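Cry23AA1 (PDB 4RHZ) probably acts as a pore-forming insecticidal toxin of the aerolysin family, working as a binary pair with Cry37AA1 and carrying a bound zinc ion. Local coordinates at residues T43-E48 with Y159-N164; H79-A84 with L112-E117; F101-V106 with G217-A222. All coordinates share one frame; numbering follows the deposited sequence.

Overall arrangement
All three contacts join the same two layers: the small sheet containing strands 44-45, 96-105 and 111-119, and the long sheet containing strands 67-90, 146-179 and 211-235. The centres of interactions 1 and 3 are about 5 Å apart, those of 2 and 3 about 8 Å, and those of 1 and 2 about 12 Å. V163 N probably bonds to G217 O within the long sheet, and I45 N to G104 O within the small one. The phenol of Y159 connects interaction 1 to V114 of interaction 2. H79 binds the zinc ion, which lies about 8 Å from the Y159 side chain and 12 Å from that of I219.

Interaction 1: residues T43-E48 with Y159-N164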
# COMPACT_ATOMS: atom_id res chain seq x y z
N THR A 43 6.18 -9.96 3.13
CA THR A 43 4.83 -10.24 2.73
C THR A 43 3.76 -9.38 3.47
O THR A 43 2.58 -9.38 3.10
CB THR A 43 4.60 -11.74 2.83
OG1 THR A 43 3.43 -12.09 2.09
CG2 THR A 43 4.49 -12.19 4.26
N GLU A 44 4.21 -8.64 4.49
CA GLU A 44 3.36 -7.74 5.25
C GLU A 44 3.65 -6.34 4.80
O GLU A 44 4.74 -5.82 5.07
CB GLU A 44 3.66 -7.82 6.77
CG GLU A 44 3.11 -9.06 7.49
CD GLU A 44 1.93 -8.69 8.42
OE1 GLU A 44 2.19 -8.01 9.47
OE2 GLU A 44 0.76 -9.09 8.10
N ILE A 45 2.69 -5.72 4.14
CA ILE A 45 2.91 -4.36 3.72
C ILE A 45 3.06 -3.57 5.01
O ILE A 45 2.18 -3.62 5.85
CB ILE A 45 1.73 -3.77 2.91
CG1 ILE A 45 1.30 -4.70 1.74
CG2 ILE A 45 2.03 -2.35 2.46
CD1 ILE A 45 2.50 -5.28 1.01
N PRO A 46 4.15 -2.82 5.15
CA PRO A 46 4.27 -2.09 6.43
C PRO A 46 3.57 -0.73 6.43
O PRO A 46 3.88 0.09 7.25
CB PRO A 46 5.82 -1.90 6.56
CG PRO A 46 6.24 -1.64 5.09
CD PRO A 46 5.27 -2.50 4.23
N THR A 47 2.71 -0.43 5.49
CA THR A 47 2.03 0.85 5.49
C THR A 47 0.54 0.52 5.69
O THR A 47 -0.01 -0.38 5.00
CB THR A 47 2.29 1.59 4.17
OG1 THR A 47 3.66 2.04 4.15
CG2 THR A 47 1.42 2.84 4.04
N GLU A 48 -0.12 1.18 6.63
CA GLU A 48 -1.53 0.80 6.90
C GLU A 48 -2.48 1.20 5.77
O GLU A 48 -2.28 2.22 5.09
CB GLU A 48 -2.01 1.42 8.22
CG GLU A 48 -1.41 0.81 9.52
CD GLU A 48 -2.13 1.38 10.78
OE1 GLU A 48 -3.09 2.20 10.63
OE2 GLU A 48 -1.74 0.99 11.91
N TYR A 159 1.29 -0.64 -2.13
CA TYR A 159 2.44 -1.54 -1.78
C TYR A 159 3.58 -1.38 -2.79
O TYR A 159 3.33 -1.13 -3.97
CB TYR A 159 2.03 -3.00 -1.64
CG TYR A 159 1.34 -3.49 -2.86
CD1 TYR A 159 2.05 -4.19 -3.87
CD2 TYR A 159 -0.02 -3.22 -3.05
CE1 TYR A 159 1.41 -4.60 -5.04
CE2 TYR A 159 -0.67 -3.59 -4.23
CZ TYR A 159 0.05 -4.29 -5.21
OH TYR A 159 -0.64 -4.64 -6.33
N ASN A 160 4.81 -1.51 -2.31
CA ASN A 160 5.97 -1.55 -3.20
C ASN A 160 6.91 -2.62 -2.65
O ASN A 160 7.60 -2.38 -1.66
CB ASN A 160 6.67 -0.20 -3.26
CG ASN A 160 7.75 -0.14 -4.40
OD1 ASN A 160 8.17 -1.18 -4.98
ND2 ASN A 160 8.20 1.08 -4.71
N VAL A 161 6.92 -3.80 -3.26
CA VAL A 161 7.66 -4.92 -2.65
C VAL A 161 8.83 -5.39 -3.54
O VAL A 161 8.61 -5.77 -4.67
CB VAL A 161 6.77 -6.08 -2.36
CG1 VAL A 161 7.51 -7.16 -1.59
CG2 VAL A 161 5.47 -5.66 -1.58
N PRO A 162 10.08 -5.34 -3.02
CA PRO A 162 11.18 -5.94 -3.78
C PRO A 162 10.99 -7.44 -3.88
O PRO A 162 10.53 -8.08 -2.92
CB PRO A 162 12.43 -5.61 -2.94
CG PRO A 162 12.05 -4.41 -2.08
CD PRO A 162 10.56 -4.58 -1.84
N VAL A 163 11.26 -8.00 -5.05
CA VAL A 163 11.27 -9.46 -5.14
C VAL A 163 12.67 -9.95 -5.57
O VAL A 163 13.46 -9.20 -6.23
CB VAL A 163 10.16 -10.02 -6.07
CG1 VAL A 163 8.79 -9.44 -5.70
CG2 VAL A 163 10.46 -9.71 -7.54
N ASN A 164 12.97 -11.18 -5.16
CA ASN A 164 14.11 -11.93 -5.59
C ASN A 164 13.74 -12.68 -6.86
O ASN A 164 12.72 -13.37 -6.89
CB ASN A 164 14.46 -12.95 -4.53
CG ASN A 164 14.83 -12.30 -3.23
OD1 ASN A 164 15.57 -11.30 -3.19
ND2 ASN A 164 14.27 -12.83 -2.15
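I45 lays the end of its side chain over the CB of Y159, with CD1 3.5 Å from Y159 CB. The approach is not made by one methyl alone: I45 CG1 lies 3.9 Å from Y159 CB, and I45 CG2 closes the group at 4.2 Å from that same CB. The branch that leads to CD1 is set beside the backbone N of I45, opposite its carbonyl carbon (chi1 -51°), and the bend at the next bond turns CD1 toward both Y159 and V161. I45 CD1 is 4.0 Å from V161 CG2, with the two side chains crossing at about a right angle. The Y159 side chain, by contrast, leaves its strand at a slant to I45. Its CG is flanked by both main-chain neighbours of CA (chi1 55°), which carries the phenol away from I45 and leaves the CB as the nearest atom.

The two segments belong to different layers. Strand 44-45 is, within this chain, an outermost strand of the small sheet and runs parallel to strand 96-105, with I45 bonded through its backbone to G104 and V106. Strand 146-179 lies in the long sheet, where Y159 and V161 pair with G221 and I219. The Y159 ring continues inward to meet F103, their planes at about 45°, and touches L112 and V114. Farther along the first segment, E48 is hydrogen-bonded to T105 of the Cry37AA1 chain.

The three touching residues are all buried, and the pairs across the interface are carbon to carbon. The contact therefore rests on dispersion and on the exclusion of water; its orientation is probably set by shape and by the backbone bonds within each sheet, since no polar pair between 43-48 and 159-164 contributes.

Interaction 2: residues H79-A84 with L112-E117; sequences HTETSA and LTVSAE. With ZN (zinc ion), chain C.
E81 and V114 meet between the two facing sheets at the middle of this aerolysin-family toxin, where residues 79-84 of strand 67-90, in the long sheet, pass over residues 112-117 of strand 111-119, in the small one. The short axes approach to 7.4 Å with 39° between their directions, so the strands are stacked in separate layers and not paired edge to edge. Strand 111-119 forms an antiparallel hairpin with strand 96-105; in relatives of this family a hairpin so placed is the part that inserts into membranes, and it probably does so here.

The E81 side chain has CG beside its backbone N (chi1 -52°) and is extended beyond it, which brings the flat carboxylate down to the methyl CG2 of V114. Both oxygens lie at similar range from that methyl, OE1 being 3.6 Å from V114 CG2. The two side chains run antiparallel alongside one another. A water accepts the N-H of S115 and gives E81 OE1 a weak hydrogen bond of 3.5 Å.

Two residues on, S83 faces A116. With chi1 at 71°, S83 OG is tucked over its own main chain and lies 3.3 Å from A116 CB. A second water is hydrogen-bonded to S83 OG at 2.9 Å and donates to E117 O, bridging the strands.

At the first residue of 79-84, H79 binds the zinc ion together with E130 and H132. E81 OE2 lies in the plane of the H79 ring, at its edge, and 4.8 Å from zinc, too far to coordinate; its charge may still add to the negative potential near the metal. The coordinating atom of H79 is NE2, at 2.1 Å from zinc.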
# COMPACT_ATOMS: atom_id res chain seq x y z
N HIS A 79 -7.29 2.32 -10.96
CA HIS A 79 -6.11 1.88 -10.28
C HIS A 79 -5.03 0.98 -11.03
O HIS A 79 -5.35 0.23 -11.99
CB HIS A 79 -6.58 1.23 -9.07
CG HIS A 79 -6.68 -0.23 -9.24
ND1 HIS A 79 -5.57 -1.05 -9.16
CD2 HIS A 79 -7.74 -1.03 -9.46
CE1 HIS A 79 -5.95 -2.31 -9.34
NE2 HIS A 79 -7.25 -2.32 -9.54
N THR A 80 -3.80 1.02 -10.48
CA THR A 80 -2.56 0.60 -11.16
C THR A 80 -1.78 -0.61 -10.52
O THR A 80 -1.69 -0.72 -9.30
CB THR A 80 -1.63 1.84 -11.29
OG1 THR A 80 -2.28 2.84 -12.06
CG2 THR A 80 -0.35 1.56 -12.03
N GLU A 81 -1.24 -1.50 -11.36
CA GLU A 81 -0.22 -2.51 -10.97
C GLU A 81 0.96 -2.49 -11.95
O GLU A 81 0.80 -2.34 -13.19
CB GLU A 81 -0.78 -3.91 -10.94
CG GLU A 81 -2.02 -3.99 -10.13
CD GLU A 81 -2.71 -5.34 -10.14
OE1 GLU A 81 -2.44 -6.23 -10.99
OE2 GLU A 81 -3.58 -5.51 -9.26
N THR A 82 2.14 -2.66 -11.38
CA THR A 82 3.38 -2.52 -12.07
C THR A 82 4.34 -3.58 -11.53
O THR A 82 4.44 -3.83 -10.29
CB THR A 82 3.89 -1.16 -11.90
OG1 THR A 82 2.97 -0.30 -12.52
CG2 THR A 82 5.29 -0.93 -12.60
N SER A 83 4.99 -4.26 -12.49
CA SER A 83 6.11 -5.11 -12.20
C SER A 83 7.25 -5.00 -13.26
O SER A 83 7.05 -4.44 -14.35
CB SER A 83 5.65 -6.52 -11.99
OG SER A 83 5.24 -7.06 -13.22
N ALA A 84 8.46 -5.40 -12.84
CA ALA A 84 9.67 -5.46 -13.73
C ALA A 84 10.76 -6.31 -13.04
O ALA A 84 10.70 -6.55 -11.82
CB ALA A 84 10.20 -4.09 -14.03
N LEU A 112 -4.36 -9.18 0.25
CA LEU A 112 -4.60 -9.02 -1.19
C LEU A 112 -3.75 -9.95 -2.09
O LEU A 112 -2.58 -10.26 -1.78
CB LEU A 112 -4.61 -7.56 -1.65
CG LEU A 112 -3.33 -6.78 -1.99
CD1 LEU A 112 -2.63 -7.40 -3.18
CD2 LEU A 112 -3.58 -5.33 -2.35
N THR A 113 -4.39 -10.39 -3.17
CA THR A 113 -3.81 -11.27 -4.15
C THR A 113 -3.49 -10.58 -5.44
O THR A 113 -4.36 -9.97 -6.08
CB THR A 113 -4.75 -12.46 -4.45
OG1 THR A 113 -4.70 -13.31 -3.32
CG2 THR A 113 -4.27 -13.30 -5.69
N VAL A 114 -2.22 -10.69 -5.82
CA VAL A 114 -1.78 -10.09 -7.07
C VAL A 114 -0.72 -10.98 -7.77
O VAL A 114 0.07 -11.70 -7.12
CB VAL A 114 -1.28 -8.65 -6.83
CG1 VAL A 114 -0.01 -8.62 -6.02
CG2 VAL A 114 -1.05 -7.93 -8.15
N SER A 115 -0.69 -10.92 -9.08
CA SER A 115 0.12 -11.82 -9.87
C SER A 115 0.89 -10.98 -10.88
O SER A 115 0.39 -9.96 -11.38
CB SER A 115 -0.78 -12.79 -10.67
OG SER A 115 -1.21 -13.90 -9.88
N ALA A 116 2.09 -11.43 -11.21
CA ALA A 116 2.78 -10.79 -12.32
C ALA A 116 3.68 -11.81 -13.05
O ALA A 116 4.07 -12.84 -12.48
CB ALA A 116 3.56 -9.56 -11.85
N GLU A 117 3.91 -11.51 -14.32
CA GLU A 117 4.83 -12.23 -15.14
C GLU A 117 6.25 -11.62 -15.15
O GLU A 117 6.47 -10.50 -15.60
CB GLU A 117 4.34 -12.42 -16.59
CG GLU A 117 5.03 -13.74 -17.09
CD GLU A 117 4.41 -14.37 -18.26
OE1 GLU A 117 5.04 -15.31 -18.79
OE2 GLU A 117 3.31 -13.94 -18.66
ZN ZN C . -8.12 -4.10 -10.10
O HOH W 1 -3.01 -9.66 -10.63
O HOH W 2 7.21 -8.02 -15.13

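Interaction 3: residues F101-V106 with G217-A222; sequences FKFGFV and GFIEGA
F101 presents one ring face to I219, whose methyl CG2 stands 4.2 Å from the ring centroid and only 9° off the ring normal, a well-centred CH-pi contact. Alongside it, I219 CG1 comes within 4.2 Å of F101 CE1, the two side chains pointing in opposing senses as they overlap. F103, the next residue on the same side of the strand, meets the same methyl differently: F103 CZ is 3.6 Å from I219 CG2, which lies at the ring edge and near its plane. One methyl thus sits over one phenyl and at the rim of the other. I219 reaches both rings because CG1 extends opposite its backbone N (chi1 178°), which turns the CG2 branch toward the phenylalanines. The two phenylalanines also touch each other, F101 CB lying 3.6 Å above the F103 ring plane, toward its rim.

The contact joins the hairpin strand 96-105 to strand 211-235 of the long sheet. F101 and F103 pair by backbone with V114 and L112 of strand 111-119, while V163 and V161 of strand 146-179, Y118 and, from strand 44-45, I45 pack around them.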
# COMPACT_ATOMS: atom_id res chain seq x y z
N PHE A 101 1.20 -13.40 -5.63
CA PHE A 101 1.57 -13.01 -4.29
C PHE A 101 0.32 -12.70 -3.37
O PHE A 101 -0.68 -12.06 -3.78
CB PHE A 101 2.43 -11.75 -4.31
CG PHE A 101 3.57 -11.75 -5.28
CD1 PHE A 101 3.36 -11.40 -6.62
CD2 PHE A 101 4.88 -11.97 -4.83
CE1 PHE A 101 4.38 -11.33 -7.49
CE2 PHE A 101 5.92 -11.90 -5.71
CZ PHE A 101 5.69 -11.58 -7.05
N LYS A 102 0.42 -13.10 -2.12
CA LYS A 102 -0.60 -12.82 -1.13
C LYS A 102 0.01 -11.86 -0.15
O LYS A 102 0.92 -12.26 0.57
CB LYS A 102 -0.98 -14.11 -0.41
CG LYS A 102 -1.59 -15.15 -1.36
CD LYS A 102 -3.16 -15.03 -1.53
CE LYS A 102 -3.80 -16.19 -2.34
NZ LYS A 102 -3.94 -17.44 -1.52
N PHE A 103 -0.44 -10.60 -0.16
CA PHE A 103 0.08 -9.64 0.77
C PHE A 103 -0.93 -9.35 1.91
O PHE A 103 -2.14 -9.27 1.68
CB PHE A 103 0.47 -8.35 0.08
CG PHE A 103 1.60 -8.48 -0.92
CD1 PHE A 103 1.43 -7.98 -2.22
CD2 PHE A 103 2.80 -9.04 -0.58
CE1 PHE A 103 2.47 -8.06 -3.18
CE2 PHE A 103 3.86 -9.15 -1.54
CZ PHE A 103 3.69 -8.64 -2.84
N GLY A 104 -0.42 -9.23 3.13
CA GLY A 104 -1.21 -8.72 4.25
C GLY A 104 -0.78 -7.30 4.59
O GLY A 104 0.18 -6.77 4.02
N PHE A 105 -1.48 -6.69 5.52
CA PHE A 105 -1.10 -5.35 6.02
C PHE A 105 -0.82 -5.37 7.52
O PHE A 105 -1.60 -5.96 8.26
CB PHE A 105 -2.19 -4.36 5.69
CG PHE A 105 -2.35 -4.10 4.24
CD1 PHE A 105 -3.09 -4.96 3.45
CD2 PHE A 105 -1.74 -3.01 3.66
CE1 PHE A 105 -3.21 -4.72 2.10
CE2 PHE A 105 -1.89 -2.76 2.33
CZ PHE A 105 -2.62 -3.61 1.55
N VAL A 106 0.27 -4.76 7.97
CA VAL A 106 0.64 -4.85 9.38
C VAL A 106 -0.44 -4.17 10.24
O VAL A 106 -1.01 -3.12 9.88
CB VAL A 106 2.06 -4.26 9.78
CG1 VAL A 106 3.28 -5.20 9.33
CG2 VAL A 106 2.22 -2.80 9.36
N GLY A 217 13.80 -7.73 -8.71
CA GLY A 217 12.77 -6.88 -9.35
C GLY A 217 11.78 -6.35 -8.34
O GLY A 217 12.07 -6.24 -7.14
N PHE A 218 10.58 -6.03 -8.81
CA PHE A 218 9.56 -5.55 -7.86
C PHE A 218 8.12 -5.89 -8.27
O PHE A 218 7.88 -6.24 -9.42
CB PHE A 218 9.75 -4.05 -7.60
CG PHE A 218 9.52 -3.22 -8.82
CD1 PHE A 218 8.24 -2.73 -9.10
CD2 PHE A 218 10.58 -2.89 -9.69
CE1 PHE A 218 8.01 -1.95 -10.24
CE2 PHE A 218 10.38 -2.11 -10.83
CZ PHE A 218 9.09 -1.64 -11.13
N ILE A 219 7.16 -5.77 -7.34
CA ILE A 219 5.72 -5.76 -7.68
C ILE A 219 5.16 -4.57 -6.87
O ILE A 219 5.42 -4.45 -5.67
CB ILE A 219 5.12 -7.13 -7.31
CG1 ILE A 219 3.62 -7.22 -7.56
CG2 ILE A 219 5.37 -7.51 -5.82
CD1 ILE A 219 3.27 -6.99 -8.93
N GLU A 220 4.52 -3.61 -7.53
CA GLU A 220 3.99 -2.50 -6.86
C GLU A 220 2.56 -2.20 -7.37
O GLU A 220 2.17 -2.63 -8.47
CB GLU A 220 4.89 -1.27 -6.98
CG GLU A 220 4.76 -0.59 -8.27
CD GLU A 220 5.51 0.74 -8.35
OE1 GLU A 220 5.65 1.45 -7.31
OE2 GLU A 220 5.95 1.10 -9.46
N GLY A 221 1.79 -1.45 -6.57
CA GLY A 221 0.30 -1.28 -6.82
C GLY A 221 -0.39 -0.34 -5.80
O GLY A 221 0.19 -0.02 -4.75
N ALA A 222 -1.61 0.06 -6.11
CA ALA A 222 -2.42 0.88 -5.24
C ALA A 222 -3.82 0.53 -5.67
O ALA A 222 -4.14 0.64 -6.85
CB ALA A 222 -2.16 2.40 -5.50